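Local structure of oxygen-independent coproporphyrinogen III oxidase (Escherichia coli, 1OLT) at residues V171-N175 / K176-R180. The protein catalyses the anaerobic, S-adenosylmethionine-dependent oxidative decarboxylation of two propionate groups of coproporphyrinogen III, yielding protoporphyrinogen IX in heme biosynthesis. Numbering follows the deposited sequence.
Sequences VQDFN and KEVQR. With SAM (S-adenosylmethionine), chain C.
Asn175 is the N-cap residue of helix 176-182, three residues past the end of strand 166-172, which runs parallel to neighbours 140-146 and 207-212 in the radical SAM core. Asn175 OD1 accepts from Val178 N at 3.0 Å, almost straight (169°). A chi1 of -176° swings CG beside its own carbonyl carbon, and chi2 of -67° turns OD1 toward the first helical turn, where OD1 also lies 3.4 Å from Val178 CG2. The first i to i+4 helical bond follows, Gln179 N donating to Asn175 O at 3.0 Å. Before the cap, Asp173 forms an Asx turn: its OD1 receives Asn175 N from above the carboxylate plane at 3.0 Å and also bonds Thr225. Gln179 reaches back with an extended chain, its NE2 meeting a lone pair of Asp173 O at 2.9 Å, with the acceptor in the amide plane. Gln179 OE1 accepts from Lys176 NZ at 2.9 Å and from Gln186 N; NZ also forms a salt bridge with Glu185. At the strand end, Gln172 NE2 donates to O2' of the S-adenosylmethionine ribose at 2.8 Å. With both amide ends engaged, Gln179 has its flip state fixed, and its bond to Asp173 O ties the helix to the residue directly after ribose-binding Gln172.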
# COMPACT_ATOMS: atom_id res chain seq x y z
N VAL A 171 5.99 3.01 12.93
CA VAL A 171 6.45 2.75 14.31
C VAL A 171 7.30 1.47 14.40
O VAL A 171 8.39 1.45 14.98
CB VAL A 171 5.23 2.72 15.28
CG1 VAL A 171 5.58 2.19 16.65
CG2 VAL A 171 4.57 4.14 15.37
N GLN A 172 6.82 0.42 13.74
CA GLN A 172 7.44 -0.88 13.65
C GLN A 172 7.35 -1.67 14.94
O GLN A 172 6.71 -2.75 14.96
CB GLN A 172 8.88 -0.83 13.08
CG GLN A 172 9.13 0.32 12.10
CD GLN A 172 8.18 0.43 10.95
OE1 GLN A 172 8.31 1.34 10.15
NE2 GLN A 172 7.26 -0.48 10.82
N ASP A 173 7.95 -1.17 16.00
CA ASP A 173 7.82 -1.74 17.34
C ASP A 173 8.28 -0.66 18.34
O ASP A 173 9.18 0.14 17.99
CB ASP A 173 8.72 -2.97 17.44
CG ASP A 173 8.36 -3.91 18.60
OD1 ASP A 173 7.69 -3.47 19.56
OD2 ASP A 173 8.74 -5.11 18.64
N PHE A 174 7.66 -0.64 19.52
CA PHE A 174 8.11 0.15 20.65
C PHE A 174 9.20 -0.50 21.51
O PHE A 174 9.90 0.18 22.29
CB PHE A 174 6.93 0.45 21.62
CG PHE A 174 6.03 1.52 21.14
CD1 PHE A 174 6.54 2.75 20.82
CD2 PHE A 174 4.66 1.30 20.98
CE1 PHE A 174 5.69 3.82 20.37
CE2 PHE A 174 3.79 2.36 20.49
CZ PHE A 174 4.31 3.61 20.20
N ASN A 175 9.38 -1.80 21.35
CA ASN A 175 10.40 -2.54 22.10
C ASN A 175 11.82 -2.03 21.79
O ASN A 175 12.26 -1.98 20.61
CB ASN A 175 10.27 -4.02 21.76
CG ASN A 175 11.21 -4.89 22.57
OD1 ASN A 175 12.46 -4.82 22.40
ND2 ASN A 175 10.64 -5.65 23.51
N LYS A 176 12.53 -1.62 22.82
CA LYS A 176 13.82 -0.98 22.68
C LYS A 176 14.94 -1.91 22.16
O LYS A 176 15.78 -1.49 21.42
CB LYS A 176 14.25 -0.35 24.05
CG LYS A 176 13.21 0.73 24.57
CD LYS A 176 12.93 1.84 23.47
CE LYS A 176 14.04 2.82 23.23
NZ LYS A 176 13.59 3.81 22.25
N GLU A 177 14.96 -3.16 22.57
CA GLU A 177 15.93 -4.14 22.04
C GLU A 177 15.69 -4.38 20.56
O GLU A 177 16.62 -4.40 19.78
CB GLU A 177 15.84 -5.46 22.83
CG GLU A 177 16.71 -6.53 22.26
CD GLU A 177 16.67 -7.84 23.06
OE1 GLU A 177 15.62 -8.23 23.58
OE2 GLU A 177 17.71 -8.49 23.10
N VAL A 178 14.44 -4.55 20.16
CA VAL A 178 14.10 -4.73 18.76
C VAL A 178 14.57 -3.50 17.94
O VAL A 178 15.21 -3.64 16.86
CB VAL A 178 12.61 -4.96 18.58
CG1 VAL A 178 12.26 -5.01 17.13
CG2 VAL A 178 12.19 -6.27 19.31
N GLN A 179 14.29 -2.30 18.45
CA GLN A 179 14.71 -1.04 17.79
C GLN A 179 16.22 -1.01 17.59
O GLN A 179 16.69 -0.67 16.50
CB GLN A 179 14.27 0.19 18.57
CG GLN A 179 12.76 0.40 18.57
CD GLN A 179 12.33 1.64 19.31
OE1 GLN A 179 13.18 2.41 19.80
NE2 GLN A 179 11.01 1.89 19.33
N ARG A 180 16.96 -1.40 18.61
CA ARG A 180 18.39 -1.37 18.53
C ARG A 180 18.89 -2.36 17.48
O ARG A 180 19.77 -2.00 16.67
CB ARG A 180 19.00 -1.69 19.86
CG ARG A 180 20.49 -1.75 19.90
CD ARG A 180 20.98 -1.59 21.33
NE ARG A 180 20.79 -0.18 21.77
CZ ARG A 180 21.40 0.34 22.78
NH1 ARG A 180 22.33 -0.38 23.54
NH2 ARG A 180 21.13 1.59 23.05
N SAM C . 9.73 6.09 5.85
CA SAM C . 8.68 6.20 6.85
C SAM C . 8.92 5.37 8.12
O SAM C . 9.76 4.40 8.07
OXT SAM C . 8.33 5.76 9.10
CB SAM C . 7.39 5.69 6.16
CG SAM C . 7.03 4.23 6.15
SD SAM C . 8.02 3.18 5.12
CE SAM C . 7.97 3.95 3.49
C5' SAM C . 6.77 1.88 4.62
C4' SAM C . 6.51 0.65 5.57
O4' SAM C . 6.94 -0.59 5.04
C3' SAM C . 7.28 0.73 6.88
O3' SAM C . 6.75 1.69 7.80
C2' SAM C . 7.29 -0.73 7.36
O2' SAM C . 6.21 -0.98 8.26
C1' SAM C . 7.07 -1.52 6.10
N9 SAM C . 8.17 -2.41 5.77
C8 SAM C . 9.37 -2.01 5.24
N7 SAM C . 10.13 -3.07 5.03
C5 SAM C . 9.40 -4.18 5.40
C6 SAM C . 9.68 -5.55 5.40
N6 SAM C . 10.84 -6.06 4.96
N1 SAM C . 8.72 -6.41 5.86
C2 SAM C . 7.50 -5.91 6.32
N3 SAM C . 7.22 -4.58 6.32
C4 SAM C . 8.17 -3.74 5.87